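Local coordinates for MccB protein (Escherichia coli, PDB 6OM4) that takes part in microcin C7 biosynthesis, probably using ATP to activate its N-formylated peptide precursor and attach an adenosine nucleotide through a phosphoramidate, at residues L155-E163 / K170-R181; G125-L134 / N295-V306. All coordinates share one frame; numbering follows the deposited sequence.

Contact 1. Residues L155-E163 / K170-R181. With POP (pyrophosphate 2-), chain G; ND7 (5'-O-[(S)-amino(hydroxy)phosphoryl]adenosine), chain M.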
loop_
_atom_site.group_PDB
_atom_site.type_symbol
_atom_site.label_atom_id
_atom_site.label_comp_id
_atom_site.label_asym_id
_atom_site.label_seq_id
_atom_site.Cartn_x
_atom_site.Cartn_y
_atom_site.Cartn_z
ATOM N N LEU A 155 9.104 -17.557 12.192
ATOM C CA LEU A 155 10.290 -16.906 11.611
ATOM C C LEU A 155 10.336 -17.008 10.081
ATOM O O LEU A 155 11.030 -16.202 9.407
ATOM C CB LEU A 155 11.550 -17.501 12.253
ATOM C CG LEU A 155 11.619 -17.337 13.774
ATOM C CD1 LEU A 155 12.827 -18.007 14.371
ATOM C CD2 LEU A 155 11.594 -15.863 14.131
ATOM N N THR A 156 9.518 -17.880 9.473
ATOM C CA THR A 156 9.483 -17.946 7.989
ATOM C C THR A 156 8.993 -16.637 7.339
ATOM O O THR A 156 9.504 -16.289 6.295
ATOM C CB THR A 156 8.620 -19.113 7.503
ATOM O OG1 THR A 156 7.278 -19.033 8.011
ATOM C CG2 THR A 156 9.244 -20.426 7.902
ATOM N N ARG A 157 8.046 -15.923 7.966
ATOM C CA ARG A 157 7.348 -14.739 7.395
ATOM C C ARG A 157 7.545 -13.460 8.239
ATOM O O ARG A 157 7.468 -12.327 7.686
ATOM C CB ARG A 157 5.827 -14.991 7.331
ATOM C CG ARG A 157 5.412 -16.244 6.557
ATOM C CD ARG A 157 4.072 -16.875 6.960
ATOM N NE ARG A 157 3.588 -16.488 8.288
ATOM C CZ ARG A 157 3.472 -17.255 9.370
ATOM N NH1 ARG A 157 4.409 -18.143 9.747
ATOM N NH2 ARG A 157 2.350 -17.102 10.051
ATOM N N GLN A 158 7.754 -13.607 9.562
ATOM C CA GLN A 158 7.594 -12.514 10.519
ATOM C C GLN A 158 8.978 -11.915 10.735
ATOM O O GLN A 158 9.676 -12.245 11.676
ATOM C CB GLN A 158 6.867 -12.991 11.782
ATOM C CG GLN A 158 5.473 -13.488 11.436
ATOM C CD GLN A 158 4.525 -13.964 12.510
ATOM O OE1 GLN A 158 4.642 -13.628 13.678
ATOM N NE2 GLN A 158 3.597 -14.826 12.116
ATOM N N VAL A 159 9.346 -11.064 9.773
ATOM C CA VAL A 159 10.695 -10.715 9.436
ATOM C C VAL A 159 11.383 -9.932 10.555
ATOM O O VAL A 159 12.570 -9.899 10.597
ATOM C CB VAL A 159 10.723 -9.950 8.095
ATOM C CG1 VAL A 159 10.022 -8.606 8.155
ATOM C CG2 VAL A 159 12.142 -9.818 7.591
ATOM N N LEU A 160 10.615 -9.284 11.440
ATOM C CA LEU A 160 11.253 -8.531 12.502
ATOM C C LEU A 160 11.678 -9.390 13.693
ATOM O O LEU A 160 12.461 -8.866 14.560
ATOM C CB LEU A 160 10.313 -7.439 12.954
ATOM C CG LEU A 160 9.867 -6.463 11.872
ATOM C CD1 LEU A 160 8.881 -5.495 12.472
ATOM C CD2 LEU A 160 11.058 -5.740 11.264
ATOM N N PHE A 161 11.389 -10.699 13.656
ATOM C CA PHE A 161 11.640 -11.597 14.776
ATOM C C PHE A 161 12.890 -12.440 14.495
ATOM O O PHE A 161 13.113 -12.892 13.393
ATOM C CB PHE A 161 10.448 -12.507 15.072
ATOM C CG PHE A 161 9.134 -11.815 15.364
ATOM C CD1 PHE A 161 9.114 -10.552 15.905
ATOM C CD2 PHE A 161 7.925 -12.455 15.120
ATOM C CE1 PHE A 161 7.905 -9.916 16.173
ATOM C CE2 PHE A 161 6.718 -11.808 15.356
ATOM C CZ PHE A 161 6.714 -10.551 15.894
ATOM N N SER A 162 13.662 -12.659 15.553
ATOM C CA SER A 162 14.877 -13.526 15.520
ATOM C C SER A 162 14.676 -14.739 16.440
ATOM O O SER A 162 13.697 -14.809 17.236
ATOM C CB SER A 162 16.065 -12.704 15.923
ATOM O OG SER A 162 16.327 -11.745 14.911
ATOM N N GLU A 163 15.610 -15.701 16.362
ATOM C CA GLU A 163 15.509 -16.880 17.171
ATOM C C GLU A 163 15.490 -16.492 18.644
ATOM O O GLU A 163 14.808 -17.177 19.430
ATOM C CB GLU A 163 16.665 -17.855 16.927
ATOM C CG GLU A 163 16.574 -18.561 15.595
ATOM C CD GLU A 163 17.794 -19.402 15.258
ATOM O OE1 GLU A 163 18.831 -19.236 15.960
ATOM O OE2 GLU A 163 17.732 -20.183 14.282
ATOM N N LYS A 170 4.840 -10.364 20.675
ATOM C CA LYS A 170 5.015 -9.784 19.342
ATOM C C LYS A 170 5.032 -8.254 19.370
ATOM O O LYS A 170 5.893 -7.628 18.695
ATOM C CB LYS A 170 3.914 -10.289 18.402
ATOM C CG LYS A 170 4.019 -11.771 18.145
ATOM C CD LYS A 170 3.163 -12.228 16.997
ATOM C CE LYS A 170 3.269 -13.720 16.820
ATOM N NZ LYS A 170 2.497 -14.152 15.638
ATOM N N THR A 171 4.113 -7.620 20.114
ATOM C CA THR A 171 4.063 -6.161 20.065
ATOM C C THR A 171 5.392 -5.582 20.560
ATOM O O THR A 171 5.831 -4.571 20.049
ATOM C CB THR A 171 2.836 -5.595 20.802
ATOM O OG1 THR A 171 2.954 -5.945 22.178
ATOM C CG2 THR A 171 1.533 -6.122 20.242
ATOM N N GLU A 172 6.012 -6.203 21.579
ATOM C CA GLU A 172 7.183 -5.617 22.198
ATOM C C GLU A 172 8.395 -5.749 21.251
ATOM O O GLU A 172 9.170 -4.841 21.119
ATOM C CB GLU A 172 7.460 -6.255 23.555
ATOM C CG GLU A 172 8.350 -7.457 23.473
ATOM C CD GLU A 172 8.643 -8.083 24.819
ATOM O OE1 GLU A 172 8.023 -9.147 25.149
ATOM O OE2 GLU A 172 9.470 -7.485 25.542
ATOM N N VAL A 173 8.500 -6.861 20.517
ATOM C CA VAL A 173 9.592 -7.010 19.603
ATOM C C VAL A 173 9.398 -6.160 18.341
ATOM O O VAL A 173 10.356 -5.548 17.894
ATOM C CB VAL A 173 9.823 -8.485 19.287
ATOM C CG1 VAL A 173 10.963 -8.667 18.306
ATOM C CG2 VAL A 173 10.066 -9.239 20.578
ATOM N N ILE A 174 8.190 -6.123 17.782
ATOM C CA ILE A 174 7.956 -5.199 16.662
ATOM C C ILE A 174 8.344 -3.774 17.083
ATOM O O ILE A 174 9.084 -3.090 16.347
ATOM C CB ILE A 174 6.528 -5.270 16.104
ATOM C CG1 ILE A 174 6.244 -6.683 15.594
ATOM C CG2 ILE A 174 6.347 -4.202 15.038
ATOM C CD1 ILE A 174 5.028 -6.833 14.739
ATOM N N LYS A 175 7.887 -3.322 18.256
ATOM C CA LYS A 175 8.182 -1.962 18.672
ATOM C C LYS A 175 9.698 -1.747 18.722
ATOM O O LYS A 175 10.213 -0.740 18.250
ATOM C CB LYS A 175 7.567 -1.628 20.034
ATOM C CG LYS A 175 8.012 -0.277 20.563
ATOM C CD LYS A 175 7.260 0.161 21.756
ATOM C CE LYS A 175 7.606 1.585 22.138
ATOM N NZ LYS A 175 7.266 1.820 23.556
ATOM N N ARG A 176 10.433 -2.701 19.318
ATOM C CA ARG A 176 11.900 -2.536 19.463
ATOM C C ARG A 176 12.528 -2.399 18.064
ATOM O O ARG A 176 13.335 -1.537 17.809
ATOM C CB ARG A 176 12.482 -3.719 20.248
ATOM C CG ARG A 176 14.000 -3.784 20.296
ATOM C CD ARG A 176 14.506 -5.124 20.807
ATOM N NE ARG A 176 14.601 -6.127 19.750
ATOM C CZ ARG A 176 14.380 -7.430 19.886
ATOM N NH1 ARG A 176 13.959 -7.941 21.037
ATOM N NH2 ARG A 176 14.561 -8.235 18.856
ATOM N N GLU A 177 12.094 -3.256 17.144
ATOM C CA GLU A 177 12.706 -3.338 15.824
ATOM C C GLU A 177 12.334 -2.132 14.943
ATOM O O GLU A 177 13.128 -1.714 14.134
ATOM C CB GLU A 177 12.359 -4.697 15.215
ATOM C CG GLU A 177 13.065 -5.827 15.946
ATOM C CD GLU A 177 14.587 -5.749 15.962
ATOM O OE1 GLU A 177 15.207 -5.404 14.910
ATOM O OE2 GLU A 177 15.163 -6.031 17.060
ATOM N N LEU A 178 11.129 -1.577 15.124
ATOM C CA LEU A 178 10.688 -0.434 14.380
ATOM C C LEU A 178 11.520 0.765 14.827
ATOM O O LEU A 178 11.967 1.545 14.024
ATOM C CB LEU A 178 9.190 -0.161 14.593
ATOM C CG LEU A 178 8.184 -1.137 13.961
ATOM C CD1 LEU A 178 6.781 -0.572 14.060
ATOM C CD2 LEU A 178 8.534 -1.438 12.514
ATOM N N LEU A 179 11.711 0.918 16.142
ATOM C CA LEU A 179 12.440 2.079 16.656
ATOM C C LEU A 179 13.943 1.942 16.371
ATOM O O LEU A 179 14.654 2.944 16.269
ATOM C CB LEU A 179 12.137 2.263 18.138
ATOM C CG LEU A 179 10.714 2.720 18.454
ATOM C CD1 LEU A 179 10.483 2.811 19.962
ATOM C CD2 LEU A 179 10.393 4.065 17.821
ATOM N N LYS A 180 14.444 0.720 16.167
ATOM C CA LYS A 180 15.837 0.595 15.744
ATOM C C LYS A 180 16.035 1.097 14.311
ATOM O O LYS A 180 17.164 1.470 13.938
ATOM C CB LYS A 180 16.318 -0.844 15.830
ATOM C CG LYS A 180 16.630 -1.255 17.256
ATOM C CD LYS A 180 16.718 -2.755 17.405
ATOM C CE LYS A 180 17.623 -3.427 16.387
ATOM N NZ LYS A 180 17.874 -4.854 16.730
ATOM N N ARG A 181 14.966 1.012 13.505
ATOM C CA ARG A 181 14.978 1.381 12.101
ATOM C C ARG A 181 14.631 2.844 11.870
ATOM O O ARG A 181 15.177 3.431 10.923
ATOM C CB ARG A 181 14.048 0.459 11.314
ATOM C CG ARG A 181 14.699 -0.893 11.112
ATOM C CD ARG A 181 13.729 -1.977 10.710
ATOM N NE ARG A 181 14.453 -3.227 10.477
ATOM C CZ ARG A 181 14.914 -4.050 11.413
ATOM N NH1 ARG A 181 14.678 -3.820 12.697
ATOM N NH2 ARG A 181 15.602 -5.130 11.069
HETATM P P1 POP G . 0.547 -19.095 12.593
HETATM O O1 POP G . 1.462 -19.557 11.459
HETATM O O2 POP G . -0.848 -18.719 12.126
HETATM O O3 POP G . 0.533 -19.981 13.832
HETATM O O POP G . 1.290 -17.738 13.015
HETATM P P2 POP G . 0.716 -16.619 14.056
HETATM O O4 POP G . 1.125 -15.288 13.498
HETATM O O5 POP G . -0.764 -16.780 14.187
HETATM O O6 POP G . 1.446 -16.801 15.314
HETATM O O1A ND7 M . -1.260 -15.731 11.608
HETATM P PA ND7 M . -0.710 -14.500 10.946
HETATM O O2A ND7 M . 0.721 -14.553 10.429
HETATM N N3A ND7 M . -1.770 -14.225 9.648
HETATM O "O5'" ND7 M . -0.775 -13.210 11.865
HETATM C "C5'" ND7 M . -2.072 -12.921 12.469
HETATM C "C4'" ND7 M . -1.752 -12.067 13.723
HETATM C "C3'" ND7 M . -1.152 -13.005 14.825
HETATM O "O3'" ND7 M . 0.003 -12.504 15.375
HETATM C "C2'" ND7 M . -2.406 -13.187 15.782
HETATM O "O2'" ND7 M . -1.964 -13.288 17.191
HETATM C "C1'" ND7 M . -3.122 -12.063 15.643
HETATM O "O4'" ND7 M . -2.881 -11.569 14.118
HETATM N N9 ND7 M . -4.547 -12.169 15.770
HETATM C C4 ND7 M . -5.339 -11.387 16.555
HETATM C C5 ND7 M . -6.613 -11.792 16.375
HETATM N N7 ND7 M . -6.615 -12.805 15.478
HETATM C C8 ND7 M . -5.364 -13.007 15.114
HETATM N N3 ND7 M . -5.037 -10.379 17.401
HETATM C C2 ND7 M . -5.997 -9.781 18.039
HETATM N N1 ND7 M . -7.268 -10.171 17.895
HETATM C C6 ND7 M . -7.601 -11.139 17.083
HETATM N N6 ND7 M . -8.988 -11.544 16.946
#

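Contact 2. Residues G125-L134 / N295-V306. With ND7 (5'-O-[(S)-amino(hydroxy)phosphoryl]adenosine), chain M.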
loop_
_atom_site.group_PDB
_atom_site.type_symbol
_atom_site.label_atom_id
_atom_site.label_comp_id
_atom_site.label_asym_id
_atom_site.label_seq_id
_atom_site.Cartn_x
_atom_site.Cartn_y
_atom_site.Cartn_z
ATOM N N GLY A 125 2.409 -12.178 10.221
ATOM C CA GLY A 125 3.139 -12.069 8.950
ATOM C C GLY A 125 2.858 -10.750 8.236
ATOM O O GLY A 125 3.751 -9.991 7.774
ATOM N N ILE A 126 1.571 -10.479 8.048
ATOM C CA ILE A 126 1.202 -9.252 7.369
ATOM C C ILE A 126 1.618 -8.041 8.206
ATOM O O ILE A 126 2.218 -7.070 7.691
ATOM C CB ILE A 126 -0.292 -9.241 7.025
ATOM C CG1 ILE A 126 -0.637 -10.354 6.030
ATOM C CG2 ILE A 126 -0.744 -7.859 6.581
ATOM C CD1 ILE A 126 0.014 -10.281 4.687
ATOM N N GLY A 127 1.317 -8.073 9.493
ATOM C CA GLY A 127 1.593 -6.946 10.364
ATOM C C GLY A 127 3.066 -6.576 10.429
ATOM O O GLY A 127 3.441 -5.392 10.464
ATOM N N ASN A 128 3.946 -7.580 10.481
ATOM C CA ASN A 128 5.358 -7.364 10.490
ATOM C C ASN A 128 5.786 -6.543 9.260
ATOM O O ASN A 128 6.505 -5.576 9.367
ATOM C CB ASN A 128 6.150 -8.671 10.460
ATOM C CG ASN A 128 6.579 -9.178 11.820
ATOM O OD1 ASN A 128 7.774 -9.301 12.081
ATOM N ND2 ASN A 128 5.630 -9.540 12.661
ATOM N N HIS A 129 5.362 -6.981 8.085
ATOM C CA HIS A 129 5.859 -6.414 6.866
ATOM C C HIS A 129 5.263 -5.030 6.627
ATOM O O HIS A 129 5.988 -4.135 6.197
ATOM C CB HIS A 129 5.598 -7.338 5.681
ATOM C CG HIS A 129 6.741 -8.274 5.463
ATOM N ND1 HIS A 129 6.879 -9.480 6.114
ATOM C CD2 HIS A 129 7.831 -8.131 4.709
ATOM C CE1 HIS A 129 8.014 -10.045 5.736
ATOM N NE2 HIS A 129 8.618 -9.237 4.885
ATOM N N VAL A 130 3.986 -4.852 6.939
ATOM C CA VAL A 130 3.358 -3.530 6.766
ATOM C C VAL A 130 3.994 -2.533 7.736
ATOM O O VAL A 130 4.340 -1.413 7.327
ATOM C CB VAL A 130 1.825 -3.600 6.984
ATOM C CG1 VAL A 130 1.162 -2.220 7.027
ATOM C CG2 VAL A 130 1.183 -4.460 5.932
ATOM N N SER A 131 4.082 -2.896 9.016
ATOM C CA SER A 131 4.594 -1.956 10.029
ATOM C C SER A 131 5.986 -1.413 9.663
ATOM O O SER A 131 6.243 -0.224 9.851
ATOM C CB SER A 131 4.554 -2.538 11.434
ATOM O OG SER A 131 5.545 -3.538 11.617
ATOM N N VAL A 132 6.908 -2.261 9.185
ATOM C CA VAL A 132 8.246 -1.799 8.964
ATOM C C VAL A 132 8.275 -0.887 7.728
ATOM O O VAL A 132 9.022 0.073 7.689
ATOM C CB VAL A 132 9.263 -2.952 8.880
ATOM C CG1 VAL A 132 9.122 -3.809 7.609
ATOM C CG2 VAL A 132 10.656 -2.388 9.027
ATOM N N ILE A 133 7.471 -1.186 6.714
ATOM C CA ILE A 133 7.410 -0.261 5.580
ATOM C C ILE A 133 6.917 1.101 6.062
ATOM O O ILE A 133 7.461 2.161 5.668
ATOM C CB ILE A 133 6.494 -0.803 4.460
ATOM C CG1 ILE A 133 7.119 -2.040 3.824
ATOM C CG2 ILE A 133 6.229 0.285 3.445
ATOM C CD1 ILE A 133 6.167 -2.921 3.083
ATOM N N LEU A 134 5.847 1.109 6.861
ATOM C CA LEU A 134 5.260 2.377 7.261
ATOM C C LEU A 134 6.250 3.137 8.158
ATOM O O LEU A 134 6.414 4.355 8.015
ATOM C CB LEU A 134 3.905 2.159 7.952
ATOM C CG LEU A 134 2.800 1.499 7.118
ATOM C CD1 LEU A 134 1.469 1.513 7.891
ATOM C CD2 LEU A 134 2.597 2.216 5.777
ATOM N N ASN A 295 2.779 -13.935 1.547
ATOM C CA ASN A 295 2.644 -13.038 2.659
ATOM C C ASN A 295 3.184 -11.654 2.270
ATOM O O ASN A 295 2.513 -10.605 2.432
ATOM C CB ASN A 295 3.394 -13.572 3.877
ATOM C CG ASN A 295 3.359 -12.627 5.047
ATOM O OD1 ASN A 295 4.227 -11.732 5.175
ATOM N ND2 ASN A 295 2.380 -12.855 5.893
ATOM N N ASN A 296 4.429 -11.653 1.794
ATOM C CA ASN A 296 5.177 -10.389 1.576
ATOM C C ASN A 296 4.551 -9.558 0.449
ATOM O O ASN A 296 4.561 -8.343 0.517
ATOM C CB ASN A 296 6.652 -10.661 1.284
ATOM C CG ASN A 296 7.385 -11.312 2.441
ATOM O OD1 ASN A 296 8.623 -11.416 2.401
ATOM N ND2 ASN A 296 6.665 -11.709 3.484
ATOM N N VAL A 297 4.020 -10.205 -0.597
ATOM C CA VAL A 297 3.350 -9.489 -1.695
ATOM C C VAL A 297 2.125 -8.755 -1.159
ATOM O O VAL A 297 1.878 -7.570 -1.466
ATOM C CB VAL A 297 2.950 -10.463 -2.828
ATOM C CG1 VAL A 297 1.971 -9.837 -3.801
ATOM C CG2 VAL A 297 4.173 -10.980 -3.588
ATOM N N ALA A 298 1.308 -9.476 -0.387
ATOM C CA ALA A 298 0.084 -8.918 0.153
ATOM C C ALA A 298 0.391 -7.731 1.049
ATOM O O ALA A 298 -0.268 -6.647 0.980
ATOM C CB ALA A 298 -0.700 -9.948 0.921
ATOM N N ALA A 299 1.351 -7.963 1.947
ATOM C CA ALA A 299 1.762 -6.927 2.878
ATOM C C ALA A 299 2.281 -5.697 2.128
ATOM O O ALA A 299 1.927 -4.573 2.461
ATOM C CB ALA A 299 2.799 -7.436 3.853
ATOM N N ALA A 300 3.117 -5.905 1.111
ATOM C CA ALA A 300 3.743 -4.809 0.381
ATOM C C ALA A 300 2.669 -3.932 -0.264
ATOM O O ALA A 300 2.687 -2.699 -0.118
ATOM C CB ALA A 300 4.669 -5.336 -0.673
ATOM N N LEU A 301 1.739 -4.561 -0.990
ATOM C CA LEU A 301 0.763 -3.788 -1.692
ATOM C C LEU A 301 -0.239 -3.140 -0.724
ATOM O O LEU A 301 -0.729 -2.022 -1.024
ATOM C CB LEU A 301 0.090 -4.676 -2.734
ATOM C CG LEU A 301 1.016 -5.039 -3.882
ATOM C CD1 LEU A 301 0.451 -6.179 -4.722
ATOM C CD2 LEU A 301 1.277 -3.782 -4.724
ATOM N N CYS A 302 -0.493 -3.756 0.433
ATOM C CA CYS A 302 -1.287 -3.147 1.494
ATOM C C CYS A 302 -0.601 -1.858 1.992
ATOM O O CYS A 302 -1.223 -0.794 2.104
ATOM C CB CYS A 302 -1.469 -4.164 2.627
ATOM S SG CYS A 302 -2.362 -3.475 4.051
ATOM N N ALA A 303 0.706 -1.942 2.279
ATOM C CA ALA A 303 1.453 -0.775 2.761
ATOM C C ALA A 303 1.404 0.344 1.705
ATOM O O ALA A 303 1.258 1.510 2.040
ATOM C CB ALA A 303 2.869 -1.128 3.104
ATOM N N ALA A 304 1.532 -0.015 0.419
ATOM C CA ALA A 304 1.511 0.990 -0.667
ATOM C C ALA A 304 0.208 1.774 -0.620
ATOM O O ALA A 304 0.200 3.004 -0.778
ATOM C CB ALA A 304 1.632 0.333 -2.011
ATOM N N ASP A 305 -0.899 1.051 -0.494
ATOM C CA ASP A 305 -2.214 1.711 -0.421
ATOM C C ASP A 305 -2.360 2.599 0.823
ATOM O O ASP A 305 -2.920 3.666 0.690
ATOM C CB ASP A 305 -3.327 0.684 -0.579
ATOM C CG ASP A 305 -3.603 0.371 -2.055
ATOM O OD1 ASP A 305 -2.849 0.877 -2.980
ATOM O OD2 ASP A 305 -4.573 -0.363 -2.289
ATOM N N VAL A 306 -1.809 2.223 1.980
ATOM C CA VAL A 306 -1.809 3.099 3.171
ATOM C C VAL A 306 -1.044 4.407 2.901
ATOM O O VAL A 306 -1.559 5.542 3.164
ATOM C CB VAL A 306 -1.232 2.368 4.391
ATOM C CG1 VAL A 306 -0.997 3.321 5.550
ATOM C CG2 VAL A 306 -2.114 1.211 4.786
HETATM O O1A ND7 M . -1.260 -15.731 11.608
HETATM P PA ND7 M . -0.710 -14.500 10.946
HETATM O O2A ND7 M . 0.721 -14.553 10.429
HETATM N N3A ND7 M . -1.770 -14.225 9.648
HETATM O "O5'" ND7 M . -0.775 -13.210 11.865
HETATM C "C5'" ND7 M . -2.072 -12.921 12.469
HETATM C "C4'" ND7 M . -1.752 -12.067 13.723
HETATM C "C3'" ND7 M . -1.152 -13.005 14.825
HETATM O "O3'" ND7 M . 0.003 -12.504 15.375
HETATM C "C2'" ND7 M . -2.406 -13.187 15.782
HETATM O "O2'" ND7 M . -1.964 -13.288 17.191
HETATM C "C1'" ND7 M . -3.122 -12.063 15.643
HETATM O "O4'" ND7 M . -2.881 -11.569 14.118
HETATM N N9 ND7 M . -4.547 -12.169 15.770
HETATM C C4 ND7 M . -5.339 -11.387 16.555
HETATM C C5 ND7 M . -6.613 -11.792 16.375
HETATM N N7 ND7 M . -6.615 -12.805 15.478
HETATM C C8 ND7 M . -5.364 -13.007 15.114
HETATM N N3 ND7 M . -5.037 -10.379 17.401
HETATM C C2 ND7 M . -5.997 -9.781 18.039
HETATM N N1 ND7 M . -7.268 -10.171 17.895
HETATM C C6 ND7 M . -7.601 -11.139 17.083
HETATM N N6 ND7 M . -8.988 -11.544 16.946
#

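Contact 1. Residues L155-E163 / K170-R181
Lys170 NZ donates to Gln158 OE1 over 3.0 Å, meeting a lone pair in the carbonyl plane, and so ties the first turn of helix 170-181 to the loop 155-163 beside the bound pyrophosphate. The same NZ also hydrogen-bonds POP O6 at 2.9 Å and the ribose oxygen ND7 O3'. With its oxygen committed to the lysine, the Gln158 amide turns NE2 the other way, to POP O4 at 2.9 Å. Arg157 is bent at its third torsion (chi3 -19°, close to eclipsed), where the chain turns to bring NH2 to both ligands, POP O1 and ND7 O2A at 3.0 Å each; Gln158 NE2 lies over one face of the guanidinium, toward its rim.

Behind this polar layer, the extended Lys170 chain crosses Phe161 at about a right angle, Lys170 CG lying 3.7 Å from Phe161 CZ. The ring meets the helix obliquely, with Phe161 CD1 3.6 Å from Val173 CG1 and CE1 against Ile174 CG1. A type I turn from Gln158 to Phe161 points Leu160 at the helix, where it crosses Ile174 and Leu178 at about a right angle, its CD1 packed on Ile174 CG2 and Leu178 CD2. Farther along, Leu160 CD2 sits over the centre of the Arg181 guanidinium, which Glu177 holds by OE1 and its carbonyl oxygen. Donors gathered on oxygens of both ligands would offset negative charge where pyrophosphate and nucleotide part, consistent with adenylate chemistry.

Contact 2. Residues G125-L134 / N295-V306
ND7 O2A, which also accepts from Arg157, takes a nearly straight bond from the backbone N-H of Gly125, 2.9 Å from Gly125 N at 168°. Gly125 starts the helix that follows the glycine-rich turn of a Rossmann-type fold, and this N-terminal position would probably stabilise the charge on the phosphoryl oxygen. Over Gly125, which has no side chain, lies the Asn295 amide, with Asn295 ND2 3.2 Å from Gly125 CA. Asn296 sends ND2 over one face of the His129 ring, toward the rim and 3.1 Å from His129 CE1, with ring and amide planes 39° apart; this is packing rather than a hydrogen bond, and Asn296 ND2 gives a weak bond to Asn295 OD1.

Small residues on helix 292-311 let segments 125-134 and 295-306 approach to 8.3 Å between axes, crossing at -41°. His129 CB and Ala299 CB meet tightly at 3.3 Å, Ile126 CD1 rests on Ala298 CB, and Val130 CG2 reaches the Ala299 carbonyl and Cys302 SG. One turn on, Ile133 CG2 covers Ala303 CB. At the far end Leu134 crosses Val306 at about a right angle, Leu134 CD2 lying 3.8 Å from Val306 CG1.

In the fold
Contacts 1 and 2, with centres about 14 Å apart, meet along helix 125-136, which packs against helix 292-311 and also touches helix 170-181 through Asn128 and Ser131. Asn128 joins them: its OD1 lies 2.9 Å from Leu160 N, a probable hydrogen bond, while its ND2 binds the Gly124 carbonyl of the glycine-rich turn. Beside it, Arg157 O comes within 3.1 Å of His129 CE1. In sequence, both segments of contact 1 fall between those of contact 2. The two contacts converge on the ND7 phosphoryl group, and contact 2 also faces the bound peptide, to which Ile126 is hydrogen-bonded through its backbone.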